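Local atomic coordinates of invasion protein INVA (Salmonella enterica, PDB entry 2X49), a protein that forms part of the inner-membrane export apparatus of the Salmonella type III secretion system and is involved in invasion of the intestinal epithelium. Residues D85-S89 with F90-P94; E113-R116 with E117-Y120; K229-G233 with G234-A238; A270-M273 with D274-L278. All coordinates share one frame; numbering follows the deposited sequence.

Contact 1. Residues D85-S89 with F90-P94. With CA (calcium ion), chain E.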
ATOM      1  N   ASP A  85      21.006  12.928   4.085  1.00 22.95           N
ATOM      2  CA  ASP A  85      21.527  13.972   5.007  1.00 23.81           C
ATOM      3  C   ASP A  85      22.550  14.812   4.280  1.00 23.59           C
ATOM      4  O   ASP A  85      22.916  15.920   4.686  1.00 23.58           O
ATOM      5  CB  ASP A  85      22.178  13.365   6.251  1.00 25.39           C
ATOM      6  CG  ASP A  85      21.169  13.064   7.337  1.00 28.11           C
ATOM      7  OD1 ASP A  85      20.131  13.760   7.400  1.00 32.13           O
ATOM      8  OD2 ASP A  85      21.446  12.153   8.146  1.00 33.71           O
ATOM      9  N   GLU A  86      23.015  14.241   3.187  1.00 22.61           N
ATOM     10  CA  GLU A  86      23.962  14.935   2.328  1.00 21.90           C
ATOM     11  C   GLU A  86      23.398  16.290   1.892  1.00 20.82           C
ATOM     12  O   GLU A  86      24.129  17.262   1.633  1.00 20.42           O
ATOM     13  CB  GLU A  86      24.421  14.051   1.141  1.00 22.77           C
ATOM     14  CG  GLU A  86      24.504  14.730  -0.211  1.00 25.05           C
ATOM     15  CD  GLU A  86      24.955  13.791  -1.357  1.00 27.23           C
ATOM     16  OE1 GLU A  86      24.190  13.723  -2.357  1.00 23.49           O
ATOM     17  OE2 GLU A  86      26.055  13.135  -1.284  1.00 22.43           O
ATOM     18  N   VAL A  87      22.081  16.357   1.893  1.00 19.15           N
ATOM     19  CA  VAL A  87      21.367  17.554   1.401  1.00 19.29           C
ATOM     20  C   VAL A  87      21.699  18.765   2.270  1.00 18.63           C
ATOM     21  O   VAL A  87      21.862  19.881   1.794  1.00 19.44           O
ATOM     22  CB  VAL A  87      19.851  17.335   1.316  1.00 19.83           C
ATOM     23  CG1 VAL A  87      19.117  18.659   1.162  1.00 19.72           C
ATOM     24  CG2 VAL A  87      19.537  16.356   0.179  1.00 20.02           C
ATOM     25  N   VAL A  88      21.812  18.519   3.563  1.00 17.41           N
ATOM     26  CA  VAL A  88      22.118  19.609   4.522  1.00 17.07           C
ATOM     27  C   VAL A  88      23.578  20.122   4.368  1.00 16.34           C
ATOM     28  O   VAL A  88      23.903  21.279   4.649  1.00 14.71           O
ATOM     29  CB  VAL A  88      21.845  19.182   5.959  1.00 17.67           C
ATOM     30  CG1 VAL A  88      22.456  20.211   6.974  1.00 19.60           C
ATOM     31  CG2 VAL A  88      20.378  18.976   6.120  1.00 16.78           C
ATOM     32  N   SER A  89      24.433  19.239   3.888  1.00 15.35           N
ATOM     33  CA  SER A  89      25.843  19.570   3.566  1.00 16.38           C
ATOM     34  C   SER A  89      25.951  20.633   2.532  1.00 16.43           C
ATOM     35  O   SER A  89      26.929  21.377   2.468  1.00 15.33           O
ATOM     36  CB  SER A  89      26.579  18.346   3.039  1.00 16.46           C
ATOM     37  OG  SER A  89      26.869  17.537   4.136  1.00 20.02           O
ATOM     38  N   PHE A  90      24.924  20.702   1.723  1.00 16.64           N
ATOM     39  CA  PHE A  90      24.921  21.599   0.545  1.00 18.08           C
ATOM     40  C   PHE A  90      24.348  22.954   0.900  1.00 18.39           C
ATOM     41  O   PHE A  90      24.238  23.864   0.057  1.00 20.29           O
ATOM     42  CB  PHE A  90      24.087  21.075  -0.627  1.00 17.95           C
ATOM     43  CG  PHE A  90      24.478  19.746  -1.115  1.00 20.05           C
ATOM     44  CD1 PHE A  90      25.802  19.431  -1.392  1.00 22.54           C
ATOM     45  CD2 PHE A  90      23.491  18.794  -1.359  1.00 22.49           C
ATOM     46  CE1 PHE A  90      26.147  18.176  -1.876  1.00 21.96           C
ATOM     47  CE2 PHE A  90      23.836  17.539  -1.841  1.00 22.52           C
ATOM     48  CZ  PHE A  90      25.158  17.239  -2.098  1.00 20.47           C
ATOM     49  N   GLY A  91      23.954  23.067   2.151  1.00 17.55           N
ATOM     50  CA  GLY A  91      23.456  24.331   2.689  1.00 17.30           C
ATOM     51  C   GLY A  91      21.969  24.491   2.558  1.00 17.12           C
ATOM     52  O   GLY A  91      21.432  25.578   2.647  1.00 17.71           O
ATOM     53  N   ILE A  92      21.314  23.366   2.366  1.00 17.81           N
ATOM     54  CA  ILE A  92      19.836  23.318   2.352  1.00 18.94           C
ATOM     55  C   ILE A  92      19.292  22.882   3.702  1.00 19.80           C
ATOM     56  O   ILE A  92      19.740  21.899   4.300  1.00 21.82           O
ATOM     57  CB  ILE A  92      19.328  22.414   1.230  1.00 18.63           C
ATOM     58  CG1 ILE A  92      19.781  22.996  -0.105  1.00 20.13           C
ATOM     59  CG2 ILE A  92      17.786  22.263   1.250  1.00 19.37           C
ATOM     60  CD1 ILE A  92      19.599  22.034  -1.265  1.00 23.25           C
ATOM     61  N   ASN A  93      18.332  23.666   4.169  1.00 19.75           N
ATOM     62  CA  ASN A  93      17.543  23.349   5.365  1.00 19.89           C
ATOM     63  C   ASN A  93      16.144  22.873   4.915  1.00 18.92           C
ATOM     64  O   ASN A  93      15.281  23.672   4.567  1.00 18.98           O
ATOM     65  CB  ASN A  93      17.404  24.572   6.274  1.00 20.05           C
ATOM     66  CG  ASN A  93      18.703  24.968   6.927  1.00 22.35           C
ATOM     67  OD1 ASN A  93      19.424  23.989   7.441  1.00 28.44           O
ATOM     68  ND2 ASN A  93      19.046  26.150   6.983  1.00 24.99           N
ATOM     69  N   PRO A  94      15.893  21.558   4.909  1.00 17.68           N
ATOM     70  CA  PRO A  94      14.594  21.106   4.429  1.00 17.47           C
ATOM     71  C   PRO A  94      13.503  21.357   5.426  1.00 16.53           C
ATOM     72  O   PRO A  94      13.766  21.584   6.611  1.00 17.27           O
ATOM     73  CB  PRO A  94      14.791  19.592   4.251  1.00 18.05           C
ATOM     74  CG  PRO A  94      15.793  19.252   5.247  1.00 19.41           C
ATOM     75  CD  PRO A  94      16.751  20.446   5.337  1.00 17.05           C
TER
HETATM   76 CA    CA E1689      14.183  24.422   2.003  1.00 45.07          CA
HETATM   77  O   HOH W   1      11.608  24.050   2.640  1.00 23.26           O
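V87 and V88, in the short helix 86-89, turn their carbonyls to the amides of F90 and G91 (F90 N to V87 O 3.2 Å, G91 N to V88 O 3.1 Å), each N-H arriving above the carbonyl plane, and the chain then leaves the helix at G91 with phi 91°. The CA-H of V88 points almost straight at I92 O, beyond the turn (CA to O 3.3 Å), a buried oxygen without a conventional donor. The F90 ring folds back over the helix, and E86 O lies over one face, 3.4 Å above the ring plane and offset toward the rim. E86 CG presses on F90 CZ at a tight 3.2 Å, with carboxylate and ring planes 53° apart; OE1 of E86 is held by the hydroxyl of Y120. On the buried side, V87 CG1 lies 3.8 Å from I92 CB, and helix 109-116 covers I92 through E111 and L115. The side chains of V88 and P94 cross at about a right angle, CG2 of V88 meeting CD of P94. N93 gives its backbone O to a calcium ion at 2.9 Å, a site shared with E111 and a water. The arrangement is a Schellman motif, closing the helix and leading into strand 95-99.

Contact 2. Residues E113-R116 with E117-Y120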
ATOM      1  N   GLU A 113      15.417  21.717  -8.122  1.00 17.58           N
ATOM      2  CA  GLU A 113      16.017  21.671  -9.460  1.00 17.52           C
ATOM      3  C   GLU A 113      17.481  21.367  -9.330  1.00 16.99           C
ATOM      4  O   GLU A 113      18.028  20.561 -10.050  1.00 16.11           O
ATOM      5  CB  GLU A 113      15.757  22.935 -10.242  1.00 18.73           C
ATOM      6  CG  GLU A 113      14.316  22.988 -10.681  1.00 21.71           C
ATOM      7  CD  GLU A 113      13.848  21.676 -11.240  1.00 25.15           C
ATOM      8  OE1 GLU A 113      14.189  21.395 -12.410  1.00 26.32           O
ATOM      9  OE2 GLU A 113      13.149  20.930 -10.521  1.00 26.45           O
ATOM     10  N   LYS A 114      18.082  21.973  -8.332  1.00 15.72           N
ATOM     11  CA  LYS A 114      19.480  21.701  -7.982  1.00 16.90           C
ATOM     12  C   LYS A 114      19.654  20.231  -7.639  1.00 15.80           C
ATOM     13  O   LYS A 114      20.583  19.549  -8.120  1.00 15.15           O
ATOM     14  CB  LYS A 114      19.932  22.565  -6.801  1.00 17.06           C
ATOM     15  CG  LYS A 114      21.387  22.594  -6.603  1.00 21.50           C
ATOM     16  CD  LYS A 114      21.861  24.033  -6.377  1.00 25.65           C
ATOM     17  CE  LYS A 114      20.811  24.852  -5.638  1.00 28.49           C
ATOM     18  NZ  LYS A 114      21.227  26.290  -5.577  1.00 28.48           N
ATOM     19  N   LEU A 115      18.741  19.768  -6.796  1.00 15.91           N
ATOM     20  CA  LEU A 115      18.865  18.386  -6.287  1.00 16.33           C
ATOM     21  C   LEU A 115      18.706  17.343  -7.398  1.00 16.93           C
ATOM     22  O   LEU A 115      19.363  16.307  -7.426  1.00 15.57           O
ATOM     23  CB  LEU A 115      17.921  18.136  -5.134  1.00 16.52           C
ATOM     24  CG  LEU A 115      18.311  18.895  -3.858  1.00 17.18           C
ATOM     25  CD1 LEU A 115      17.318  18.527  -2.791  1.00 19.17           C
ATOM     26  CD2 LEU A 115      19.740  18.641  -3.385  1.00 18.59           C
ATOM     27  N   ARG A 116      17.854  17.657  -8.342  1.00 17.18           N
ATOM     28  CA  ARG A 116      17.576  16.702  -9.434  1.00 18.71           C
ATOM     29  C   ARG A 116      18.858  16.372 -10.207  1.00 19.48           C
ATOM     30  O   ARG A 116      19.078  15.261 -10.716  1.00 19.14           O
ATOM     31  CB  ARG A 116      16.579  17.269 -10.448  1.00 19.91           C
ATOM     32  CG  ARG A 116      15.130  17.231 -10.019  1.00 22.27           C
ATOM     33  CD  ARG A 116      14.262  17.188 -11.296  1.00 27.78           C
ATOM     34  NE  ARG A 116      13.157  18.149 -11.281  1.00 33.25           N
ATOM     35  CZ  ARG A 116      11.889  17.847 -10.995  1.00 35.00           C
ATOM     36  NH1 ARG A 116      11.549  16.604 -10.679  1.00 37.15           N
ATOM     37  NH2 ARG A 116      10.955  18.797 -11.023  1.00 36.10           N
ATOM     38  N   GLU A 117      19.704  17.377 -10.287  1.00 19.99           N
ATOM     39  CA  GLU A 117      20.906  17.302 -11.131  1.00 21.21           C
ATOM     40  C   GLU A 117      21.899  16.379 -10.513  1.00 20.95           C
ATOM     41  O   GLU A 117      22.840  15.929 -11.134  1.00 20.00           O
ATOM     42  CB  GLU A 117      21.549  18.680 -11.339  1.00 21.80           C
ATOM     43  CG  GLU A 117      20.620  19.647 -12.038  1.00 24.94           C
ATOM     44  CD  GLU A 117      19.922  18.995 -13.220  1.00 27.98           C
ATOM     45  OE1 GLU A 117      20.243  19.354 -14.375  1.00 30.52           O
ATOM     46  OE2 GLU A 117      19.067  18.109 -12.993  1.00 30.63           O
ATOM     47  N   LEU A 118      21.650  16.128  -9.250  1.00 20.81           N
ATOM     48  CA  LEU A 118      22.508  15.259  -8.416  1.00 21.24           C
ATOM     49  C   LEU A 118      21.848  13.907  -8.233  1.00 21.79           C
ATOM     50  O   LEU A 118      22.330  13.030  -7.495  1.00 23.24           O
ATOM     51  CB  LEU A 118      22.781  15.872  -7.032  1.00 21.90           C
ATOM     52  CG  LEU A 118      23.567  17.188  -6.970  1.00 21.48           C
ATOM     53  CD1 LEU A 118      23.262  17.910  -5.630  1.00 21.83           C
ATOM     54  CD2 LEU A 118      25.051  16.969  -7.159  1.00 23.83           C
ATOM     55  N   GLY A 119      20.710  13.779  -8.890  1.00 20.65           N
ATOM     56  CA  GLY A 119      20.049  12.484  -9.032  1.00 19.51           C
ATOM     57  C   GLY A 119      19.014  12.132  -7.998  1.00 18.68           C
ATOM     58  O   GLY A 119      18.587  10.986  -7.894  1.00 18.11           O
ATOM     59  N   TYR A 120      18.655  13.133  -7.219  1.00 16.71           N
ATOM     60  CA  TYR A 120      17.473  13.077  -6.303  1.00 16.81           C
ATOM     61  C   TYR A 120      16.202  13.066  -7.148  1.00 17.04           C
ATOM     62  O   TYR A 120      16.142  13.592  -8.279  1.00 17.14           O
ATOM     63  CB  TYR A 120      17.472  14.227  -5.257  1.00 16.31           C
ATOM     64  CG  TYR A 120      18.590  14.085  -4.222  1.00 16.58           C
ATOM     65  CD1 TYR A 120      18.416  13.319  -3.076  1.00 14.94           C
ATOM     66  CD2 TYR A 120      19.819  14.698  -4.402  1.00 15.55           C
ATOM     67  CE1 TYR A 120      19.442  13.165  -2.143  1.00 16.87           C
ATOM     68  CE2 TYR A 120      20.862  14.531  -3.470  1.00 19.10           C
ATOM     69  CZ  TYR A 120      20.653  13.786  -2.338  1.00 16.82           C
ATOM     70  OH  TYR A 120      21.663  13.603  -1.409  1.00 21.77           O
TER
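L115, near the end of helix 109-116, offers its carbonyl to two amides of the following turn: L118 N at 2.9 Å and Y120 N at 3.3 Å from L115 O, approaching from opposite faces of the carbonyl plane. Beside it G119 N binds R116 O at 2.9 Å, closing a type I beta turn from R116 to G119, and E117 N bonds to K114 O. At G119 the chain leaves helical geometry with positive phi (93°), completing a Schellman motif. The Y120 ring brings an edge to L115 O, nearly in plane, with CD2 3.5 Å from that oxygen; the two CB atoms of L115 and Y120 pack 3.9 Å apart. At the ring's far end, the hydroxyl is bonded to E86 and S84. L118 CD1 packs loosely on L115 CD2 (4.2 Å), and L118 also rests on F90. E117 has CG beside its own backbone N (chi1 -61°), where it meets E113 O at 3.4 Å; a bend at chi2 then folds OE2 back toward R116 C. Within the helix, E113 OE2 takes R116 NE on its syn side at 2.9 Å, with a weaker bond from R116 NH2; the oxygen stands somewhat out of the guanidinium plane. One carbonyl thus serves two donors at the helix end, while R116 probably balances the charge of E113 on a surface that also bears the carboxylate of E117.

Contact 3. Residues K229-G233 with G234-A238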
ATOM      1  N   LYS A 229       4.101  -2.588 -10.015  1.00 13.44           N
ATOM      2  CA  LYS A 229       3.312  -1.590  -9.270  1.00 12.80           C
ATOM      3  C   LYS A 229       4.134  -0.856  -8.229  1.00 12.08           C
ATOM      4  O   LYS A 229       4.094   0.367  -8.124  1.00 10.41           O
ATOM      5  CB  LYS A 229       2.084  -2.211  -8.596  1.00 12.84           C
ATOM      6  CG  LYS A 229       1.129  -1.108  -8.114  1.00 13.97           C
ATOM      7  CD  LYS A 229      -0.068  -1.650  -7.420  1.00 16.60           C
ATOM      8  CE  LYS A 229      -0.770  -0.536  -6.652  1.00 16.55           C
ATOM      9  NZ  LYS A 229      -0.064  -0.150  -5.404  1.00 19.06           N
ATOM     10  N   PHE A 230       4.869  -1.620  -7.447  1.00 12.69           N
ATOM     11  CA  PHE A 230       5.644  -1.066  -6.348  1.00 13.52           C
ATOM     12  C   PHE A 230       6.822  -0.257  -6.811  1.00 14.49           C
ATOM     13  O   PHE A 230       7.233   0.701  -6.170  1.00 14.07           O
ATOM     14  CB  PHE A 230       6.094  -2.118  -5.342  1.00 14.42           C
ATOM     15  CG  PHE A 230       5.037  -2.441  -4.311  1.00 14.35           C
ATOM     16  CD1 PHE A 230       4.869  -1.680  -3.191  1.00 15.63           C
ATOM     17  CD2 PHE A 230       4.258  -3.590  -4.484  1.00 13.06           C
ATOM     18  CE1 PHE A 230       3.892  -2.006  -2.266  1.00 16.33           C
ATOM     19  CE2 PHE A 230       3.288  -3.906  -3.571  1.00 16.31           C
ATOM     20  CZ  PHE A 230       3.114  -3.144  -2.476  1.00 15.35           C
ATOM     21  N   ALA A 231       7.318  -0.634  -7.971  1.00 14.73           N
ATOM     22  CA  ALA A 231       8.594  -0.074  -8.441  1.00 16.29           C
ATOM     23  C   ALA A 231       8.307   1.176  -9.248  1.00 17.73           C
ATOM     24  O   ALA A 231       9.177   1.989  -9.592  1.00 18.38           O
ATOM     25  CB  ALA A 231       9.363  -1.114  -9.279  1.00 16.10           C
ATOM     26  N   ASN A 232       7.025   1.312  -9.502  1.00 18.68           N
ATOM     27  CA  ASN A 232       6.527   2.264 -10.477  1.00 20.46           C
ATOM     28  C   ASN A 232       7.234   2.058 -11.796  1.00 21.06           C
ATOM     29  O   ASN A 232       7.213   0.984 -12.422  1.00 21.88           O
ATOM     30  CB  ASN A 232       6.816   3.706 -10.023  1.00 21.04           C
ATOM     31  CG  ASN A 232       5.961   4.132  -8.818  1.00 22.41           C
ATOM     32  OD1 ASN A 232       5.487   3.297  -8.048  1.00 24.47           O
ATOM     33  ND2 ASN A 232       5.760   5.433  -8.667  1.00 23.89           N
ATOM     34  N   GLY A 233       7.869   3.147 -12.172  1.00 20.99           N
ATOM     35  CA  GLY A 233       8.687   3.216 -13.382  1.00 21.27           C
ATOM     36  C   GLY A 233      10.120   3.493 -13.009  1.00 21.08           C
ATOM     37  O   GLY A 233      10.980   3.770 -13.849  1.00 21.96           O
ATOM     38  N   GLY A 234      10.337   3.415 -11.708  1.00 20.60           N
ATOM     39  CA  GLY A 234      11.652   3.676 -11.097  1.00 20.18           C
ATOM     40  C   GLY A 234      12.279   2.480 -10.422  1.00 19.78           C
ATOM     41  O   GLY A 234      11.848   1.341 -10.564  1.00 20.48           O
ATOM     42  N   GLU A 235      13.308   2.775  -9.657  1.00 18.75           N
ATOM     43  CA  GLU A 235      14.041   1.736  -8.944  1.00 17.86           C
ATOM     44  C   GLU A 235      13.200   1.312  -7.735  1.00 17.00           C
ATOM     45  O   GLU A 235      12.435   2.088  -7.168  1.00 17.24           O
ATOM     46  CB  GLU A 235      15.449   2.202  -8.542  1.00 18.22           C
ATOM     47  CG  GLU A 235      15.536   2.836  -7.178  1.00 20.73           C
ATOM     48  CD  GLU A 235      16.948   3.249  -6.810  1.00 24.58           C
ATOM     49  OE1 GLU A 235      17.844   3.128  -7.668  1.00 23.70           O
ATOM     50  OE2 GLU A 235      17.163   3.688  -5.654  1.00 28.33           O
ATOM     51  N   LEU A 236      13.312   0.048  -7.395  1.00 15.30           N
ATOM     52  CA  LEU A 236      12.680  -0.449  -6.172  1.00 14.47           C
ATOM     53  C   LEU A 236      13.571  -0.176  -4.972  1.00 14.14           C
ATOM     54  O   LEU A 236      14.721  -0.621  -4.902  1.00 14.34           O
ATOM     55  CB  LEU A 236      12.402  -1.942  -6.295  1.00 15.45           C
ATOM     56  CG  LEU A 236      11.626  -2.609  -5.189  1.00 14.85           C
ATOM     57  CD1 LEU A 236      10.171  -2.150  -5.235  1.00 17.61           C
ATOM     58  CD2 LEU A 236      11.702  -4.114  -5.339  1.00 17.42           C
ATOM     59  N   ARG A 237      13.032   0.565  -4.017  1.00 13.87           N
ATOM     60  CA  ARG A 237      13.763   0.888  -2.778  1.00 14.49           C
ATOM     61  C   ARG A 237      13.325  -0.081  -1.698  1.00 15.44           C
ATOM     62  O   ARG A 237      12.149  -0.196  -1.443  1.00 16.30           O
ATOM     63  CB  ARG A 237      13.517   2.337  -2.338  1.00 14.19           C
ATOM     64  CG  ARG A 237      13.807   3.316  -3.429  1.00 14.68           C
ATOM     65  CD  ARG A 237      13.561   4.761  -3.067  1.00 13.82           C
ATOM     66  NE  ARG A 237      14.081   5.573  -4.165  1.00 15.12           N
ATOM     67  CZ  ARG A 237      13.363   6.008  -5.194  1.00 14.92           C
ATOM     68  NH1 ARG A 237      12.061   5.784  -5.255  1.00 15.44           N
ATOM     69  NH2 ARG A 237      13.947   6.688  -6.158  1.00 15.90           N
ATOM     70  N   ALA A 238      14.299  -0.750  -1.102  1.00 14.61           N
ATOM     71  CA  ALA A 238      14.080  -1.883  -0.183  1.00 15.70           C
ATOM     72  C   ALA A 238      14.958  -1.885   1.036  1.00 14.96           C
ATOM     73  O   ALA A 238      16.045  -1.347   1.064  1.00 14.51           O
ATOM     74  CB  ALA A 238      14.287  -3.207  -0.951  1.00 14.81           C
TER
HETATM   75  O   HOH W   2      10.284   1.779  -5.075  1.00 41.65           O
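A231 and G234 share the backbone bond of the turn, G234 N to A231 O at 2.8 Å, the donor tilted 26° from the carbonyl plane. It closes a type II' beta turn in which N232, just past helix 223-231, takes positive phi (53°). The carbonyl oxygens of A231 and G234 come within 2.9 Å; both are acceptors, so this is no hydrogen bond. Water 2 makes a second, solvent-borne link: it donates to E235 O at 3.0 Å and weakly to F230 O, and accepts from R237 N at 3.2 Å. Apolar packing runs through one methyl group. L236 has CG anti to its amide nitrogen (chi1 -174°), and its CD1 touches F230 CB at 4.1 Å and A231 CA at the same distance; V291 of the neighbouring strand packs against both F230 and L236. Among the charged groups, R237 and E235 are paired only loosely: NE lies 3.9 Å from OE2, which stands well out of the guanidinium plane, and E235 OE2 is hydrogen-bonded to N328. The passage from helix to strand thus rests on one direct backbone bond and a methyl contact, helped by a water whose hold on the helix is weak; the R237-E235 pair probably adds only long-range attraction.

Contact 4. Residues A270-M273 with D274-L278. With CA (calcium ion), chain F.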
ATOM      1  N   ALA A 270       7.315  -9.172  21.347  1.00 16.32           N
ATOM      2  CA  ALA A 270       7.515  -7.750  21.710  1.00 16.26           C
ATOM      3  C   ALA A 270       8.967  -7.372  21.495  1.00 16.75           C
ATOM      4  O   ALA A 270       9.292  -6.289  20.976  1.00 17.09           O
ATOM      5  CB  ALA A 270       7.113  -7.468  23.159  1.00 16.32           C
ATOM      6  N   ASN A 271       9.828  -8.322  21.816  1.00 16.55           N
ATOM      7  CA  ASN A 271      11.306  -8.087  21.751  1.00 17.09           C
ATOM      8  C   ASN A 271      11.730  -8.027  20.280  1.00 17.45           C
ATOM      9  O   ASN A 271      12.546  -7.200  19.865  1.00 17.56           O
ATOM     10  CB  ASN A 271      12.121  -9.087  22.571  1.00 17.62           C
ATOM     11  CG  ASN A 271      12.018  -8.785  24.027  1.00 18.56           C
ATOM     12  OD1 ASN A 271      11.688  -7.650  24.393  1.00 24.11           O
ATOM     13  ND2 ASN A 271      12.279  -9.757  24.869  1.00 22.80           N
ATOM     14  N   LEU A 272      11.107  -8.866  19.478  1.00 17.63           N
ATOM     15  CA  LEU A 272      11.386  -8.867  18.030  1.00 18.49           C
ATOM     16  C   LEU A 272      10.897  -7.568  17.362  1.00 18.21           C
ATOM     17  O   LEU A 272      11.542  -7.000  16.473  1.00 17.50           O
ATOM     18  CB  LEU A 272      10.792 -10.118  17.360  1.00 19.88           C
ATOM     19  CG  LEU A 272      11.062 -10.167  15.874  1.00 22.23           C
ATOM     20  CD1 LEU A 272      12.588 -10.178  15.669  1.00 24.34           C
ATOM     21  CD2 LEU A 272      10.390 -11.406  15.243  1.00 26.15           C
ATOM     22  N   MET A 273       9.737  -7.109  17.793  1.00 17.61           N
ATOM     23  CA  MET A 273       9.198  -5.833  17.314  1.00 17.16           C
ATOM     24  C   MET A 273      10.094  -4.652  17.713  1.00 17.81           C
ATOM     25  O   MET A 273      10.276  -3.712  16.942  1.00 17.41           O
ATOM     26  CB  MET A 273       7.757  -5.584  17.742  1.00 18.30           C
ATOM     27  CG  MET A 273       6.751  -6.354  16.927  1.00 22.46           C
ATOM     28  SD  MET A 273       6.829  -5.970  15.174  1.00 26.74           S
ATOM     29  CE  MET A 273       6.381  -4.230  15.190  1.00 26.10           C
ATOM     30  N   ASP A 274      10.649  -4.724  18.891  1.00 16.70           N
ATOM     31  CA  ASP A 274      11.561  -3.648  19.383  1.00 17.13           C
ATOM     32  C   ASP A 274      12.809  -3.609  18.482  1.00 17.97           C
ATOM     33  O   ASP A 274      13.362  -2.540  18.164  1.00 17.14           O
ATOM     34  CB  ASP A 274      11.885  -3.780  20.874  1.00 18.67           C
ATOM     35  CG  ASP A 274      10.689  -3.407  21.753  1.00 21.01           C
ATOM     36  OD1 ASP A 274       9.782  -2.689  21.256  1.00 28.00           O
ATOM     37  OD2 ASP A 274      10.645  -3.819  22.941  1.00 24.56           O
ATOM     38  N   LEU A 275      13.248  -4.795  18.067  1.00 16.89           N
ATOM     39  CA  LEU A 275      14.448  -4.906  17.187  1.00 16.52           C
ATOM     40  C   LEU A 275      14.143  -4.320  15.789  1.00 16.04           C
ATOM     41  O   LEU A 275      14.926  -3.605  15.195  1.00 15.39           O
ATOM     42  CB  LEU A 275      14.922  -6.365  17.063  1.00 16.62           C
ATOM     43  CG  LEU A 275      15.984  -6.582  15.997  1.00 18.68           C
ATOM     44  CD1 LEU A 275      17.307  -5.893  16.396  1.00 17.61           C
ATOM     45  CD2 LEU A 275      16.196  -8.096  15.784  1.00 21.09           C
ATOM     46  N   ILE A 276      12.968  -4.643  15.259  1.00 16.07           N
ATOM     47  CA  ILE A 276      12.558  -4.189  13.924  1.00 16.23           C
ATOM     48  C   ILE A 276      12.445  -2.643  14.003  1.00 16.07           C
ATOM     49  O   ILE A 276      12.969  -1.899  13.166  1.00 15.27           O
ATOM     50  CB  ILE A 276      11.246  -4.886  13.422  1.00 17.08           C
ATOM     51  CG1 ILE A 276      11.454  -6.395  13.191  1.00 18.22           C
ATOM     52  CG2 ILE A 276      10.693  -4.182  12.172  1.00 17.05           C
ATOM     53  CD1 ILE A 276      10.118  -7.110  13.093  1.00 18.75           C
ATOM     54  N   THR A 277      11.855  -2.194  15.094  1.00 15.77           N
ATOM     55  CA  THR A 277      11.678  -0.743  15.311  1.00 14.70           C
ATOM     56  C   THR A 277      13.003  -0.011  15.305  1.00 14.76           C
ATOM     57  O   THR A 277      13.194   1.027  14.657  1.00 14.53           O
ATOM     58  CB  THR A 277      10.928  -0.443  16.636  1.00 14.92           C
ATOM     59  OG1 THR A 277       9.613  -1.005  16.596  1.00 14.75           O
ATOM     60  CG2 THR A 277      10.820   1.067  16.858  1.00 12.37           C
ATOM     61  N   LEU A 278      13.969  -0.588  16.011  1.00 14.44           N
ATOM     62  CA  LEU A 278      15.305  -0.010  16.118  1.00 16.02           C
ATOM     63  C   LEU A 278      16.038   0.118  14.786  1.00 15.22           C
ATOM     64  O   LEU A 278      16.709   1.117  14.502  1.00 15.68           O
ATOM     65  CB  LEU A 278      16.129  -0.857  17.082  1.00 15.60           C
ATOM     66  CG  LEU A 278      17.570  -0.467  17.294  1.00 18.74           C
ATOM     67  CD1 LEU A 278      17.628   0.935  17.893  1.00 21.59           C
ATOM     68  CD2 LEU A 278      18.265  -1.535  18.217  1.00 20.47           C
TER
HETATM   69 CA    CA F1690       8.817  -3.477  25.034  1.00 44.07          CA
HETATM   70  O   HOH W   3       7.459  -4.104  21.453  1.00 37.65           O
HETATM   71  O   HOH W   4      13.018  -4.998  23.862  1.00 33.01           O
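A270 to L278 make up about two and a half turns of helix 266-280, whose regular bonds run from each amide to the carbonyl four residues back: D274 N to A270 O, L275 N to N271 O, I276 N to L272 O and T277 N to M273 O. M273 O is gripped twice. Besides the T277 amide it accepts the T277 hydroxyl, OG1 to O 2.8 Å, which comes from the other face of the carbonyl plane; chi1 of -62° sets OG1 beside its own backbone N, where it can turn back along the helix. On the outer side, D274 OD2 binds a calcium ion at 2.8 Å. Two waters steady this carboxylate: water 3 donates to D274 OD1 at 2.7 Å and to A270 O at 2.9 Å, while water 4 donates to D274 OD2 at 2.8 Å and to N271 OD1 at 3.0 Å, so both oxygens are tied back to the preceding turn. On the inner side, L272 CD1 lies 4.2 Å from L275 CD2, the two leucines crossing at a slant, and V245 of helix 243-252 packs against both. The bend of M273 at chi2 brings SD to I276 CD1 at 4.1 Å, these side chains also meeting obliquely; I306 of helix 299-306 covers this pair. The helix is thus two-sided: leucine, methionine and isoleucine join it to two other helices, while D274 presents a hydrated carboxylate whose negative charge is probably partly balanced by the calcium ion.

In the fold
Contacts 1 and 2 form one neighbourhood, with centres 12 Å apart, and pack directly: E86 OE1 probably hydrogen-bonds Y120 OH at 2.7 Å, F90 CE2 meets L118 CD1 at 3.8 Å, and I92 CD1 meets L115 CD2 at 4.0 Å. The two Schellman turns thus pack against each other beside the antiparallel sheet, close to the calcium ion bound by N93 and E111. Contact 3, about 7 Å from contact 2 at the nearest atoms, leads into the parallel sheet near the middle of the domain. Contact 4 lies farther off, its centre 35 Å from that of contact 2, and has a separate calcium ion on D274. All four belong to the C-terminal domain of InvA.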